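Local coordinates for protein phosphatidylserine synthase (Haemophilus influenzae, PDB 3HSI) that belongs to the phospholipase D superfamily of enzymes and carries two sequence regions of this family within each chain, at residues V301-D312 and V352-Y363. Numbering follows the deposited sequence.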
loop_
_atom_site.group_PDB
_atom_site.type_symbol
_atom_site.label_atom_id
_atom_site.label_comp_id
_atom_site.label_asym_id
_atom_site.label_seq_id
_atom_site.Cartn_x
_atom_site.Cartn_y
_atom_site.Cartn_z
ATOM N N VAL C 301 -16.088 -27.031 5.567
ATOM C CA VAL C 301 -15.898 -25.768 4.880
ATOM C C VAL C 301 -16.394 -25.921 3.457
ATOM O O VAL C 301 -16.043 -26.881 2.756
ATOM C CB VAL C 301 -14.383 -25.324 4.822
ATOM C CG1 VAL C 301 -14.241 -23.987 4.023
ATOM C CG2 VAL C 301 -13.777 -25.227 6.231
ATOM N N GLU C 302 -17.211 -24.963 3.042
ATOM C CA GLU C 302 -17.692 -24.917 1.690
ATOM C C GLU C 302 -17.262 -23.575 1.072
ATOM O O GLU C 302 -17.520 -22.531 1.621
ATOM C CB GLU C 302 -19.226 -25.067 1.689
ATOM C CG GLU C 302 -19.827 -24.974 0.305
ATOM C CD GLU C 302 -21.349 -25.048 0.297
ATOM O OE1 GLU C 302 -21.968 -25.213 1.387
ATOM O OE2 GLU C 302 -21.933 -24.963 -0.816
ATOM N N ILE C 303 -16.617 -23.608 -0.084
ATOM C CA ILE C 303 -16.195 -22.373 -0.727
ATOM C C ILE C 303 -16.794 -22.332 -2.110
ATOM O O ILE C 303 -16.710 -23.315 -2.862
ATOM C CB ILE C 303 -14.650 -22.277 -0.798
ATOM C CG1 ILE C 303 -14.061 -22.395 0.621
ATOM C CG2 ILE C 303 -14.246 -20.961 -1.509
ATOM C CD1 ILE C 303 -12.498 -22.537 0.693
ATOM N N ILE C 304 -17.450 -21.223 -2.426
ATOM C CA ILE C 304 -18.097 -21.083 -3.712
ATOM C C ILE C 304 -17.461 -19.902 -4.426
ATOM O O ILE C 304 -17.516 -18.792 -3.939
ATOM C CB ILE C 304 -19.643 -20.836 -3.556
ATOM C CG1 ILE C 304 -20.223 -21.782 -2.495
ATOM C CG2 ILE C 304 -20.347 -20.976 -4.917
ATOM C CD1 ILE C 304 -21.836 -21.736 -2.289
ATOM N N VAL C 305 -16.854 -20.153 -5.579
ATOM C CA VAL C 305 -16.255 -19.108 -6.410
ATOM C C VAL C 305 -16.713 -19.299 -7.834
ATOM O O VAL C 305 -17.280 -20.338 -8.174
ATOM C CB VAL C 305 -14.692 -19.173 -6.387
ATOM C CG1 VAL C 305 -14.192 -18.729 -5.046
ATOM C CG2 VAL C 305 -14.209 -20.590 -6.688
ATOM N N GLY C 306 -16.476 -18.295 -8.666
ATOM C CA GLY C 306 -16.711 -18.410 -10.076
ATOM C C GLY C 306 -15.632 -19.238 -10.748
ATOM O O GLY C 306 -14.443 -19.196 -10.363
ATOM N N ASP C 307 -16.072 -20.022 -11.730
ATOM C CA ASP C 307 -15.199 -20.516 -12.798
ATOM C C ASP C 307 -14.478 -19.337 -13.444
ATOM O O ASP C 307 -15.056 -18.261 -13.553
ATOM C CB ASP C 307 -16.061 -21.203 -13.870
ATOM C CG ASP C 307 -15.264 -22.151 -14.766
ATOM O OD1 ASP C 307 -15.521 -23.382 -14.704
ATOM O OD2 ASP C 307 -14.419 -21.685 -15.559
ATOM N N LYS C 308 -13.228 -19.561 -13.866
ATOM C CA LYS C 308 -12.464 -18.682 -14.775
ATOM C C LYS C 308 -13.335 -17.841 -15.708
ATOM O O LYS C 308 -13.161 -16.640 -15.840
ATOM C CB LYS C 308 -11.639 -19.561 -15.732
ATOM C CG LYS C 308 -10.324 -19.996 -15.255
ATOM C CD LYS C 308 -9.371 -20.290 -16.443
ATOM C CE LYS C 308 -9.809 -21.371 -17.442
ATOM N NZ LYS C 308 -9.897 -22.779 -16.922
ATOM N N VAL C 309 -14.249 -18.516 -16.385
ATOM C CA VAL C 309 -15.071 -17.913 -17.406
ATOM C C VAL C 309 -16.148 -17.000 -16.808
ATOM O O VAL C 309 -16.696 -16.164 -17.515
ATOM C CB VAL C 309 -15.707 -19.018 -18.260
ATOM C CG1 VAL C 309 -16.758 -18.454 -19.211
ATOM C CG2 VAL C 309 -14.604 -19.776 -19.035
ATOM N N ALA C 310 -16.438 -17.142 -15.513
ATOM C CA ALA C 310 -17.386 -16.239 -14.826
ATOM C C ALA C 310 -16.730 -14.992 -14.165
ATOM O O ALA C 310 -17.372 -14.228 -13.456
ATOM C CB ALA C 310 -18.186 -17.026 -13.821
ATOM N N ASN C 311 -15.434 -14.818 -14.376
ATOM C CA ASN C 311 -14.695 -13.632 -13.943
ATOM C C ASN C 311 -14.837 -12.573 -15.030
ATOM O O ASN C 311 -14.761 -12.894 -16.208
ATOM C CB ASN C 311 -13.233 -14.028 -13.781
ATOM C CG ASN C 311 -12.379 -12.914 -13.200
ATOM O OD1 ASN C 311 -12.059 -11.916 -13.873
ATOM N ND2 ASN C 311 -11.988 -13.083 -11.958
ATOM N N ASP C 312 -15.032 -11.305 -14.683
ATOM C CA ASP C 312 -15.196 -10.295 -15.755
ATOM C C ASP C 312 -13.911 -9.843 -16.519
ATOM O O ASP C 312 -13.994 -9.061 -17.487
ATOM C CB ASP C 312 -16.017 -9.096 -15.290
ATOM C CG ASP C 312 -15.404 -8.398 -14.102
ATOM O OD1 ASP C 312 -15.199 -9.060 -13.053
ATOM O OD2 ASP C 312 -15.136 -7.176 -14.214
ATOM N N VAL C 352 -15.727 -28.668 0.633
ATOM C CA VAL C 352 -16.517 -28.638 -0.580
ATOM C C VAL C 352 -16.121 -27.381 -1.357
ATOM O O VAL C 352 -16.161 -26.270 -0.830
ATOM C CB VAL C 352 -18.043 -28.648 -0.271
ATOM C CG1 VAL C 352 -18.877 -28.362 -1.546
ATOM C CG2 VAL C 352 -18.450 -30.034 0.299
ATOM N N VAL C 353 -15.707 -27.563 -2.599
ATOM C CA VAL C 353 -15.331 -26.437 -3.418
ATOM C C VAL C 353 -16.309 -26.458 -4.558
ATOM O O VAL C 353 -16.434 -27.472 -5.233
ATOM C CB VAL C 353 -13.864 -26.546 -3.915
ATOM C CG1 VAL C 353 -13.561 -25.475 -4.996
ATOM C CG2 VAL C 353 -12.906 -26.386 -2.747
ATOM N N ARG C 354 -17.022 -25.363 -4.755
ATOM C CA ARG C 354 -17.992 -25.304 -5.827
ATOM C C ARG C 354 -17.618 -24.237 -6.815
ATOM O O ARG C 354 -17.222 -23.142 -6.416
ATOM C CB ARG C 354 -19.363 -24.944 -5.282
ATOM C CG ARG C 354 -20.139 -26.109 -4.834
ATOM C CD ARG C 354 -21.272 -25.556 -4.052
ATOM N NE ARG C 354 -21.997 -26.611 -3.379
ATOM C CZ ARG C 354 -22.907 -27.383 -3.949
ATOM N NH1 ARG C 354 -23.221 -27.258 -5.242
ATOM N NH2 ARG C 354 -23.507 -28.289 -3.205
ATOM N N LEU C 355 -17.739 -24.557 -8.094
ATOM C CA LEU C 355 -17.456 -23.593 -9.138
ATOM C C LEU C 355 -18.751 -23.182 -9.840
ATOM O O LEU C 355 -19.490 -24.045 -10.354
ATOM C CB LEU C 355 -16.494 -24.175 -10.161
ATOM C CG LEU C 355 -15.040 -24.445 -9.733
ATOM C CD1 LEU C 355 -14.309 -25.020 -10.923
ATOM C CD2 LEU C 355 -14.345 -23.186 -9.282
ATOM N N TRP C 356 -18.989 -21.869 -9.879
ATOM C CA TRP C 356 -20.187 -21.318 -10.503
ATOM C C TRP C 356 -19.892 -20.985 -11.949
ATOM O O TRP C 356 -18.834 -20.417 -12.263
ATOM C CB TRP C 356 -20.657 -20.053 -9.755
ATOM C CG TRP C 356 -22.005 -19.485 -10.186
ATOM C CD1 TRP C 356 -23.230 -19.722 -9.590
ATOM C CD2 TRP C 356 -22.254 -18.538 -11.256
ATOM N NE1 TRP C 356 -24.216 -18.987 -10.236
ATOM C CE2 TRP C 356 -23.656 -18.276 -11.267
ATOM C CE3 TRP C 356 -21.441 -17.945 -12.244
ATOM C CZ2 TRP C 356 -24.261 -17.406 -12.197
ATOM C CZ3 TRP C 356 -22.022 -17.089 -13.171
ATOM C CH2 TRP C 356 -23.447 -16.812 -13.132
ATOM N N ARG C 357 -20.841 -21.320 -12.815
ATOM C CA ARG C 357 -20.725 -21.027 -14.225
ATOM C C ARG C 357 -22.115 -21.057 -14.883
ATOM O O ARG C 357 -22.870 -21.964 -14.653
ATOM C CB ARG C 357 -19.838 -22.067 -14.884
ATOM C CG ARG C 357 -19.535 -21.727 -16.342
ATOM C CD ARG C 357 -18.617 -22.741 -16.967
ATOM N NE ARG C 357 -18.342 -22.271 -18.312
ATOM C CZ ARG C 357 -17.406 -22.721 -19.135
ATOM N NH1 ARG C 357 -16.591 -23.710 -18.778
ATOM N NH2 ARG C 357 -17.298 -22.154 -20.341
ATOM N N ASP C 358 -22.418 -20.054 -15.698
ATOM C CA ASP C 358 -23.688 -19.964 -16.421
ATOM C C ASP C 358 -23.452 -19.219 -17.746
ATOM O O ASP C 358 -23.618 -17.999 -17.833
ATOM C CB ASP C 358 -24.727 -19.234 -15.568
ATOM C CG ASP C 358 -26.044 -18.995 -16.312
ATOM O OD1 ASP C 358 -26.359 -19.775 -17.233
ATOM O OD2 ASP C 358 -26.750 -18.014 -15.979
ATOM N N GLY C 359 -23.020 -19.945 -18.768
ATOM C CA GLY C 359 -22.746 -19.318 -20.079
ATOM C C GLY C 359 -21.626 -18.293 -19.934
ATOM O O GLY C 359 -20.566 -18.585 -19.350
ATOM N N ASP C 360 -21.876 -17.084 -20.422
ATOM C CA ASP C 360 -20.912 -15.999 -20.282
ATOM C C ASP C 360 -21.229 -15.034 -19.131
ATOM O O ASP C 360 -20.626 -13.968 -19.048
ATOM C CB ASP C 360 -20.830 -15.212 -21.598
ATOM C CG ASP C 360 -20.849 -16.116 -22.793
ATOM O OD1 ASP C 360 -19.885 -16.918 -22.948
ATOM O OD2 ASP C 360 -21.842 -16.037 -23.569
ATOM N N ASN C 361 -22.194 -15.378 -18.276
ATOM C CA ASN C 361 -22.538 -14.505 -17.144
ATOM C C ASN C 361 -21.435 -14.521 -16.096
ATOM O O ASN C 361 -20.649 -15.464 -16.041
ATOM C CB ASN C 361 -23.900 -14.882 -16.578
ATOM C CG ASN C 361 -24.989 -14.747 -17.618
ATOM O OD1 ASN C 361 -25.224 -13.651 -18.141
ATOM N ND2 ASN C 361 -25.639 -15.857 -17.956
ATOM N N THR C 362 -21.323 -13.460 -15.300
ATOM C CA THR C 362 -20.197 -13.405 -14.372
ATOM C C THR C 362 -20.667 -13.520 -12.915
ATOM O O THR C 362 -21.880 -13.359 -12.583
ATOM C CB THR C 362 -19.346 -12.162 -14.569
ATOM O OG1 THR C 362 -20.180 -11.028 -14.419
ATOM C CG2 THR C 362 -18.653 -12.134 -15.990
ATOM N N TYR C 363 -19.700 -13.797 -12.059
ATOM C CA TYR C 363 -19.969 -14.099 -10.679
ATOM C C TYR C 363 -19.345 -13.080 -9.752
ATOM O O TYR C 363 -18.159 -12.913 -9.749
ATOM C CB TYR C 363 -19.436 -15.492 -10.377
ATOM C CG TYR C 363 -19.591 -15.987 -8.964
ATOM C CD1 TYR C 363 -20.720 -16.691 -8.595
ATOM C CD2 TYR C 363 -18.562 -15.821 -8.013
ATOM C CE1 TYR C 363 -20.859 -17.210 -7.341
ATOM C CE2 TYR C 363 -18.693 -16.330 -6.719
ATOM C CZ TYR C 363 -19.855 -17.038 -6.395
ATOM O OH TYR C 363 -20.069 -17.561 -5.136
#
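The backbone N of Y363 donates to A310 O at 2.7 Å, with an N-H...O angle of 156°. This bond ties the short 3-10 segment 309-310 to the strand 362-363. Close by, A310 CB meets the edge of the W356 indole, 3.7 Å from CE3. Y363 CD1 lies over one face of the same indole, toward its rim. Y363 holds its CG anti to the backbone N (chi1 179°), and the ring then runs back along the end of strand 301-306. Its face lies over V305 C, and CD2 comes to 3.3 Å from G306 N. G306 has no side chain on the side where Y363 CB comes near. Y363 OH reaches I304 CG2 at 3.4 Å.

Upstream, strands 301-306 and 352-356 run parallel, joined by six backbone hydrogen bonds from V301 to D307. Just over half of the chain between them is helical, and the strands with these helices make a beta-alpha-beta crossover in the PLD-like domain. Helix 327-341 covers the face that carries I303 and L355. On that face V305 CG2 packs against L355 CD2 at 3.7 Å. The other face carries a salt bridge: E302 OE2 lies 3.0 Å from R354 NE. Its hydrogen bond is weak, and the carboxylate and guanidinium planes are 44° apart. Each group has a further partner, E302 OE1 in a salt bridge with R416 and R354 NH1 on T419 OG1.

Beyond the strands, D307 OD2 accepts from V309 N at 3.3 Å through its anti lone pair, an Asx turn. V309 CG2 sits over one face of the R357 guanidinium, 3.8 Å from NH2. At the far end T362 CG2 rests beside D312 CB, while T362 OG1 and D312 OD1 both bind the guanidinium of R171.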